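Local coordinates for manganese-dependent inorganic pyrophosphatase (Methanocaldococcus jannaschii, PDB 2EB0), which catalyses the manganese-dependent hydrolysis of inorganic diphosphate to two phosphates, as a family II (DHH-type) pyrophosphatase, at residues L140-K152 with I173-K187. Numbering follows the deposited sequence.
Sequences LLSAIISDTVLFK and ISNIEEFGMEILKAK. With MN (manganese (II) ion), chain E.
A knob-into-hole contact joins the C-terminal part of helix 134-148, which carries manganese-bound Asp147 of this DHH-family enzyme, to helix 176-188, with Ile145 inserted among Ile176, Phe179, Gly180 and Ile183. The axes of segments 140-148 and 176-187 approach to 9.8 Å and cross at -61°. Ile145 divides its branches: CD1 lies 3.7 Å from Ile176 CG2 and also touches the Phe179 ring, whereas CG2 meets Ile183 CD1 at 3.6 Å. That same Ile183 methyl sits over one face of the ring, offset toward its rim, and Ser142 OG, hydrogen-bonded to Gly138 O, lies in the ring plane at the edge, 3.3 Å from Phe179 CZ. A Schellman motif with Val149 at C-prime ends the first helix, and Leu150 packs its CG 4.0 Å from Gly180 CA, where helix 176-188 presents bare backbone. At the C-terminal end of 173-187, Lys187, bent at chi4 (64°), donates from NZ to Ser146 O (3.1 Å) from the side of the carbonyl (100°), an oxygen shared with Val149 N, and weakly to Ser146 OG. Glu38, salt-bridged to Lys187 and hydrogen-bonded to Ser146 OG, completes an ionic link to the residue preceding Asp147, possibly steadying its position.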
ATOM      1  N   LEU B 140       4.776  -8.504 -21.573  1.00 15.41           N
ATOM      2  CA  LEU B 140       3.964  -8.796 -20.405  1.00 15.69           C
ATOM      3  C   LEU B 140       3.933 -10.298 -20.204  1.00 16.48           C
ATOM      4  O   LEU B 140       4.010 -10.793 -19.075  1.00 17.24           O
ATOM      5  CB  LEU B 140       2.541  -8.271 -20.589  1.00 18.02           C
ATOM      6  CG  LEU B 140       2.344  -6.756 -20.644  1.00 22.35           C
ATOM      7  CD1 LEU B 140       0.836  -6.459 -20.725  1.00 11.66           C
ATOM      8  CD2 LEU B 140       2.963  -6.099 -19.415  1.00 11.66           C
ATOM      9  N   LEU B 141       3.812 -11.016 -21.317  1.00 22.32           N
ATOM     10  CA  LEU B 141       3.782 -12.470 -21.303  1.00 19.88           C
ATOM     11  C   LEU B 141       5.084 -12.986 -20.721  1.00 18.06           C
ATOM     12  O   LEU B 141       5.088 -13.832 -19.834  1.00 17.84           O
ATOM     13  CB  LEU B 141       3.620 -13.014 -22.722  1.00 16.13           C
ATOM     14  CG  LEU B 141       3.780 -14.534 -22.848  1.00 19.15           C
ATOM     15  CD1 LEU B 141       2.895 -15.245 -21.838  1.00 16.34           C
ATOM     16  CD2 LEU B 141       3.421 -14.955 -24.271  1.00 19.40           C
ATOM     17  N   SER B 142       6.191 -12.473 -21.238  1.00 14.23           N
ATOM     18  CA  SER B 142       7.511 -12.884 -20.775  1.00 15.98           C
ATOM     19  C   SER B 142       7.673 -12.586 -19.284  1.00 15.83           C
ATOM     20  O   SER B 142       8.213 -13.399 -18.530  1.00 15.93           O
ATOM     21  CB  SER B 142       8.594 -12.146 -21.565  1.00 14.38           C
ATOM     22  OG  SER B 142       8.367 -12.277 -22.954  1.00 18.57           O
ATOM     23  N   ALA B 143       7.198 -11.418 -18.871  1.00 14.17           N
ATOM     24  CA  ALA B 143       7.291 -11.007 -17.477  1.00 14.85           C
ATOM     25  C   ALA B 143       6.557 -11.992 -16.580  1.00 16.17           C
ATOM     26  O   ALA B 143       7.074 -12.392 -15.539  1.00 16.49           O
ATOM     27  CB  ALA B 143       6.715  -9.597 -17.299  1.00 14.14           C
ATOM     28  N   ILE B 144       5.354 -12.384 -16.982  1.00 18.62           N
ATOM     29  CA  ILE B 144       4.577 -13.324 -16.190  1.00 21.09           C
ATOM     30  C   ILE B 144       5.312 -14.658 -16.074  1.00 21.50           C
ATOM     31  O   ILE B 144       5.497 -15.178 -14.973  1.00 21.43           O
ATOM     32  CB  ILE B 144       3.167 -13.540 -16.796  1.00 20.50           C
ATOM     33  CG1 ILE B 144       2.405 -12.204 -16.804  1.00 23.16           C
ATOM     34  CG2 ILE B 144       2.398 -14.562 -15.978  1.00 19.18           C
ATOM     35  CD1 ILE B 144       0.960 -12.293 -17.248  1.00 22.24           C
ATOM     36  N   ILE B 145       5.747 -15.199 -17.207  1.00 19.49           N
ATOM     37  CA  ILE B 145       6.464 -16.459 -17.216  1.00 18.87           C
ATOM     38  C   ILE B 145       7.734 -16.369 -16.375  1.00 19.67           C
ATOM     39  O   ILE B 145       8.061 -17.285 -15.621  1.00 20.22           O
ATOM     40  CB  ILE B 145       6.858 -16.869 -18.646  1.00 19.79           C
ATOM     41  CG1 ILE B 145       5.609 -17.308 -19.415  1.00 21.87           C
ATOM     42  CG2 ILE B 145       7.918 -17.980 -18.603  1.00 16.87           C
ATOM     43  CD1 ILE B 145       5.813 -17.437 -20.914  1.00 23.46           C
ATOM     44  N   SER B 146       8.450 -15.263 -16.517  1.00 16.28           N
ATOM     45  CA  SER B 146       9.688 -15.072 -15.790  1.00 16.51           C
ATOM     46  C   SER B 146       9.470 -15.022 -14.293  1.00 18.35           C
ATOM     47  O   SER B 146      10.128 -15.728 -13.536  1.00 18.94           O
ATOM     48  CB  SER B 146      10.366 -13.778 -16.238  1.00 16.00           C
ATOM     49  OG  SER B 146      11.448 -13.475 -15.373  1.00 13.78           O
ATOM     50  N   ASP B 147       8.533 -14.187 -13.868  1.00 22.00           N
ATOM     51  CA  ASP B 147       8.260 -14.027 -12.450  1.00 24.66           C
ATOM     52  C   ASP B 147       7.699 -15.266 -11.751  1.00 23.68           C
ATOM     53  O   ASP B 147       8.002 -15.517 -10.585  1.00 22.07           O
ATOM     54  CB  ASP B 147       7.327 -12.840 -12.253  1.00 29.18           C
ATOM     55  CG  ASP B 147       7.988 -11.715 -11.497  1.00 35.67           C
ATOM     56  OD1 ASP B 147       9.189 -11.460 -11.735  1.00 39.63           O
ATOM     57  OD2 ASP B 147       7.310 -11.082 -10.670  1.00 37.72           O
ATOM     58  N   THR B 148       6.888 -16.038 -12.461  1.00 15.05           N
ATOM     59  CA  THR B 148       6.308 -17.229 -11.874  1.00 15.43           C
ATOM     60  C   THR B 148       7.183 -18.449 -12.122  1.00 15.12           C
ATOM     61  O   THR B 148       6.911 -19.522 -11.595  1.00 15.83           O
ATOM     62  CB  THR B 148       4.899 -17.500 -12.440  1.00 18.43           C
ATOM     63  OG1 THR B 148       4.966 -17.693 -13.864  1.00 18.59           O
ATOM     64  CG2 THR B 148       3.989 -16.339 -12.127  1.00 17.80           C
ATOM     65  N   VAL B 149       8.252 -18.278 -12.893  1.00 18.04           N
ATOM     66  CA  VAL B 149       9.131 -19.394 -13.220  1.00 18.86           C
ATOM     67  C   VAL B 149       8.261 -20.444 -13.915  1.00 18.73           C
ATOM     68  O   VAL B 149       8.206 -21.612 -13.511  1.00 17.66           O
ATOM     69  CB  VAL B 149       9.765 -20.022 -11.959  1.00 20.72           C
ATOM     70  CG1 VAL B 149      10.853 -21.007 -12.368  1.00 18.93           C
ATOM     71  CG2 VAL B 149      10.321 -18.928 -11.049  1.00 24.45           C
ATOM     72  N   LEU B 150       7.579 -20.000 -14.961  1.00 19.82           N
ATOM     73  CA  LEU B 150       6.688 -20.847 -15.738  1.00 23.26           C
ATOM     74  C   LEU B 150       5.602 -21.462 -14.860  1.00 24.51           C
ATOM     75  O   LEU B 150       5.364 -22.670 -14.891  1.00 27.46           O
ATOM     76  CB  LEU B 150       7.472 -21.949 -16.454  1.00 30.12           C
ATOM     77  CG  LEU B 150       7.101 -22.196 -17.925  1.00 33.32           C
ATOM     78  CD1 LEU B 150       7.490 -23.615 -18.302  1.00 33.42           C
ATOM     79  CD2 LEU B 150       5.618 -22.003 -18.153  1.00 32.83           C
ATOM     80  N   PHE B 151       4.963 -20.618 -14.060  1.00 24.96           N
ATOM     81  CA  PHE B 151       3.873 -21.035 -13.188  1.00 27.16           C
ATOM     82  C   PHE B 151       4.245 -22.102 -12.160  1.00 28.30           C
ATOM     83  O   PHE B 151       3.377 -22.810 -11.656  1.00 26.97           O
ATOM     84  CB  PHE B 151       2.708 -21.528 -14.044  1.00 25.40           C
ATOM     85  CG  PHE B 151       2.446 -20.667 -15.247  1.00 25.50           C
ATOM     86  CD1 PHE B 151       2.640 -21.166 -16.530  1.00 26.25           C
ATOM     87  CD2 PHE B 151       2.017 -19.350 -15.094  1.00 24.72           C
ATOM     88  CE1 PHE B 151       2.410 -20.362 -17.649  1.00 28.16           C
ATOM     89  CE2 PHE B 151       1.784 -18.540 -16.195  1.00 23.42           C
ATOM     90  CZ  PHE B 151       1.981 -19.045 -17.480  1.00 27.32           C
ATOM     91  N   LYS B 152       5.531 -22.209 -11.838  1.00 26.32           N
ATOM     92  CA  LYS B 152       5.975 -23.191 -10.860  1.00 27.12           C
ATOM     93  C   LYS B 152       6.002 -22.582  -9.466  1.00 26.82           C
ATOM     94  O   LYS B 152       5.755 -23.262  -8.472  1.00 26.11           O
ATOM     95  CB  LYS B 152       7.361 -23.716 -11.234  1.00 32.56           C
ATOM     96  CG  LYS B 152       7.383 -24.427 -12.572  1.00 34.75           C
ATOM     97  CD  LYS B 152       8.754 -24.976 -12.902  1.00 33.49           C
ATOM     98  CE  LYS B 152       8.683 -25.822 -14.161  1.00 35.99           C
ATOM     99  NZ  LYS B 152       9.955 -26.539 -14.444  1.00 38.67           N
ATOM    100  N   ILE B 173       2.088 -15.979 -29.732  1.00 27.60           N
ATOM    101  CA  ILE B 173       2.878 -17.070 -29.167  1.00 27.84           C
ATOM    102  C   ILE B 173       1.944 -18.271 -29.011  1.00 30.49           C
ATOM    103  O   ILE B 173       1.136 -18.327 -28.078  1.00 29.98           O
ATOM    104  CB  ILE B 173       3.449 -16.712 -27.774  1.00 27.84           C
ATOM    105  CG1 ILE B 173       4.271 -15.428 -27.846  1.00 27.28           C
ATOM    106  CG2 ILE B 173       4.317 -17.856 -27.271  1.00 26.50           C
ATOM    107  CD1 ILE B 173       5.549 -15.567 -28.626  1.00 27.29           C
ATOM    108  N   SER B 174       2.068 -19.231 -29.923  1.00 42.29           N
ATOM    109  CA  SER B 174       1.219 -20.422 -29.930  1.00 43.89           C
ATOM    110  C   SER B 174       1.472 -21.447 -28.826  1.00 42.29           C
ATOM    111  O   SER B 174       0.548 -22.136 -28.402  1.00 42.88           O
ATOM    112  CB  SER B 174       1.326 -21.117 -31.290  1.00 48.88           C
ATOM    113  OG  SER B 174       2.668 -21.479 -31.568  1.00 51.46           O
ATOM    114  N   ASN B 175       2.715 -21.555 -28.368  1.00 27.22           N
ATOM    115  CA  ASN B 175       3.061 -22.519 -27.327  1.00 26.73           C
ATOM    116  C   ASN B 175       3.795 -21.854 -26.163  1.00 24.63           C
ATOM    117  O   ASN B 175       5.005 -21.656 -26.224  1.00 23.58           O
ATOM    118  CB  ASN B 175       3.937 -23.625 -27.925  1.00 47.30           C
ATOM    119  CG  ASN B 175       4.121 -24.801 -26.985  1.00 50.66           C
ATOM    120  OD1 ASN B 175       4.576 -24.647 -25.853  1.00 51.29           O
ATOM    121  ND2 ASN B 175       3.769 -25.989 -27.457  1.00 52.59           N
ATOM    122  N   ILE B 176       3.062 -21.534 -25.098  1.00 27.39           N
ATOM    123  CA  ILE B 176       3.645 -20.883 -23.928  1.00 24.82           C
ATOM    124  C   ILE B 176       4.692 -21.758 -23.241  1.00 24.87           C
ATOM    125  O   ILE B 176       5.712 -21.256 -22.753  1.00 24.46           O
ATOM    126  CB  ILE B 176       2.555 -20.517 -22.890  1.00 31.32           C
ATOM    127  CG1 ILE B 176       1.605 -19.464 -23.469  1.00 32.48           C
ATOM    128  CG2 ILE B 176       3.198 -20.007 -21.611  1.00 31.19           C
ATOM    129  CD1 ILE B 176       0.420 -19.117 -22.544  1.00 29.22           C
ATOM    130  N   GLU B 177       4.441 -23.062 -23.203  0.50  4.66           N
ATOM    131  CA  GLU B 177       5.359 -23.996 -22.565  0.50  3.81           C
ATOM    132  C   GLU B 177       6.735 -24.018 -23.210  0.50  3.65           C
ATOM    133  O   GLU B 177       7.746 -24.078 -22.515  0.50  1.85           O
ATOM    134  CB  GLU B 177       4.768 -25.406 -22.572  0.50 31.62           C
ATOM    135  CG  GLU B 177       3.558 -25.555 -21.675  0.50 34.12           C
ATOM    136  CD  GLU B 177       3.829 -25.066 -20.266  0.50 36.30           C
ATOM    137  OE1 GLU B 177       4.800 -25.553 -19.643  0.50 36.76           O
ATOM    138  OE2 GLU B 177       3.074 -24.195 -19.783  0.50 36.63           O
ATOM    139  N   GLU B 178       6.771 -23.980 -24.536  1.00 23.83           N
ATOM    140  CA  GLU B 178       8.040 -23.993 -25.264  1.00 28.46           C
ATOM    141  C   GLU B 178       8.783 -22.678 -25.065  1.00 25.74           C
ATOM    142  O   GLU B 178       9.989 -22.675 -24.836  1.00 25.30           O
ATOM    143  CB  GLU B 178       7.809 -24.225 -26.756  1.00 55.14           C
ATOM    144  CG  GLU B 178       7.377 -25.628 -27.099  1.00 63.17           C
ATOM    145  CD  GLU B 178       7.256 -25.841 -28.590  1.00 66.90           C
ATOM    146  OE1 GLU B 178       6.998 -26.991 -29.003  1.00 70.95           O
ATOM    147  OE2 GLU B 178       7.417 -24.859 -29.346  1.00 67.89           O
ATOM    148  N   PHE B 179       8.059 -21.566 -25.165  1.00 24.32           N
ATOM    149  CA  PHE B 179       8.665 -20.256 -24.966  1.00 23.37           C
ATOM    150  C   PHE B 179       9.200 -20.181 -23.538  1.00 22.72           C
ATOM    151  O   PHE B 179      10.301 -19.687 -23.305  1.00 22.93           O
ATOM    152  CB  PHE B 179       7.635 -19.153 -25.210  1.00 22.58           C
ATOM    153  CG  PHE B 179       8.141 -17.774 -24.899  1.00 26.78           C
ATOM    154  CD1 PHE B 179       9.460 -17.420 -25.174  1.00 26.57           C
ATOM    155  CD2 PHE B 179       7.293 -16.820 -24.347  1.00 25.31           C
ATOM    156  CE1 PHE B 179       9.931 -16.126 -24.899  1.00 28.38           C
ATOM    157  CE2 PHE B 179       7.750 -15.524 -24.070  1.00 28.11           C
ATOM    158  CZ  PHE B 179       9.073 -15.178 -24.347  1.00 26.29           C
ATOM    159  N   GLY B 180       8.417 -20.700 -22.595  1.00 21.08           N
ATOM    160  CA  GLY B 180       8.812 -20.706 -21.198  1.00 17.68           C
ATOM    161  C   GLY B 180      10.085 -21.498 -20.953  1.00 20.17           C
ATOM    162  O   GLY B 180      10.921 -21.104 -20.136  1.00 17.72           O
ATOM    163  N   MET B 181      10.244 -22.615 -21.652  1.00 15.66           N
ATOM    164  CA  MET B 181      11.442 -23.418 -21.467  1.00 20.27           C
ATOM    165  C   MET B 181      12.661 -22.559 -21.804  1.00 21.17           C
ATOM    166  O   MET B 181      13.686 -22.615 -21.118  1.00 21.11           O
ATOM    167  CB  MET B 181      11.407 -24.664 -22.355  1.00 32.12           C
ATOM    168  CG  MET B 181      12.652 -25.545 -22.213  1.00 35.20           C
ATOM    169  SD  MET B 181      13.075 -25.887 -20.474  1.00 41.66           S
ATOM    170  CE  MET B 181      11.894 -27.208 -20.080  1.00 36.25           C
ATOM    171  N   GLU B 182      12.529 -21.754 -22.858  1.00 20.46           N
ATOM    172  CA  GLU B 182      13.595 -20.860 -23.297  1.00 19.62           C
ATOM    173  C   GLU B 182      13.931 -19.873 -22.180  1.00 17.87           C
ATOM    174  O   GLU B 182      15.096 -19.668 -21.833  1.00 15.53           O
ATOM    175  CB  GLU B 182      13.147 -20.108 -24.552  1.00 40.90           C
ATOM    176  CG  GLU B 182      14.099 -20.271 -25.709  1.00 46.91           C
ATOM    177  CD  GLU B 182      14.486 -21.719 -25.917  1.00 49.62           C
ATOM    178  OE1 GLU B 182      13.630 -22.502 -26.375  1.00 51.45           O
ATOM    179  OE2 GLU B 182      15.642 -22.077 -25.606  1.00 51.03           O
ATOM    180  N   ILE B 183      12.897 -19.269 -21.612  1.00 17.60           N
ATOM    181  CA  ILE B 183      13.096 -18.333 -20.524  1.00 19.25           C
ATOM    182  C   ILE B 183      13.791 -19.039 -19.361  1.00 19.02           C
ATOM    183  O   ILE B 183      14.707 -18.483 -18.750  1.00 21.67           O
ATOM    184  CB  ILE B 183      11.743 -17.718 -20.085  1.00 21.65           C
ATOM    185  CG1 ILE B 183      11.247 -16.768 -21.185  1.00 20.78           C
ATOM    186  CG2 ILE B 183      11.890 -17.003 -18.750  1.00 20.82           C
ATOM    187  CD1 ILE B 183       9.920 -16.103 -20.912  1.00 21.71           C
ATOM    188  N   LEU B 184      13.387 -20.272 -19.068  1.00 20.09           N
ATOM    189  CA  LEU B 184      14.011 -21.018 -17.974  1.00 21.05           C
ATOM    190  C   LEU B 184      15.475 -21.300 -18.286  1.00 19.94           C
ATOM    191  O   LEU B 184      16.314 -21.316 -17.387  1.00 22.16           O
ATOM    192  CB  LEU B 184      13.278 -22.341 -17.709  1.00 22.98           C
ATOM    193  CG  LEU B 184      11.830 -22.273 -17.218  1.00 25.38           C
ATOM    194  CD1 LEU B 184      11.379 -23.666 -16.799  1.00 25.60           C
ATOM    195  CD2 LEU B 184      11.720 -21.319 -16.041  1.00 25.99           C
ATOM    196  N   LYS B 185      15.788 -21.525 -19.558  1.00 23.16           N
ATOM    197  CA  LYS B 185      17.175 -21.779 -19.935  1.00 22.51           C
ATOM    198  C   LYS B 185      17.962 -20.469 -19.856  1.00 21.66           C
ATOM    199  O   LYS B 185      19.181 -20.471 -19.671  1.00 19.70           O
ATOM    200  CB  LYS B 185      17.248 -22.376 -21.343  1.00 25.79           C
ATOM    201  CG  LYS B 185      16.727 -23.810 -21.409  1.00 29.63           C
ATOM    202  CD  LYS B 185      17.050 -24.462 -22.743  1.00 31.11           C
ATOM    203  CE  LYS B 185      16.626 -25.924 -22.757  1.00 34.26           C
ATOM    204  NZ  LYS B 185      17.135 -26.653 -23.956  1.00 33.80           N
ATOM    205  N   ALA B 186      17.246 -19.354 -19.973  1.00 15.07           N
ATOM    206  CA  ALA B 186      17.866 -18.034 -19.899  1.00 16.25           C
ATOM    207  C   ALA B 186      18.277 -17.716 -18.461  1.00 15.49           C
ATOM    208  O   ALA B 186      19.340 -17.145 -18.224  1.00 14.49           O
ATOM    209  CB  ALA B 186      16.904 -16.967 -20.425  1.00 35.02           C
ATOM    210  N   LYS B 187      17.436 -18.081 -17.497  1.00 22.07           N
ATOM    211  CA  LYS B 187      17.771 -17.837 -16.098  1.00 21.53           C
ATOM    212  C   LYS B 187      18.989 -18.685 -15.750  1.00 22.49           C
ATOM    213  O   LYS B 187      19.898 -18.242 -15.060  1.00 22.94           O
ATOM    214  CB  LYS B 187      16.609 -18.229 -15.188  1.00 19.87           C
ATOM    215  CG  LYS B 187      15.376 -17.347 -15.312  1.00 21.02           C
ATOM    216  CD  LYS B 187      14.320 -17.736 -14.287  1.00 21.81           C
ATOM    217  CE  LYS B 187      13.257 -16.649 -14.130  1.00 22.92           C
ATOM    218  NZ  LYS B 187      12.468 -16.429 -15.365  1.00 26.83           N
TER
HETATM  219 MN    MN E 503       8.000  -8.840 -10.225  1.00 34.64          MN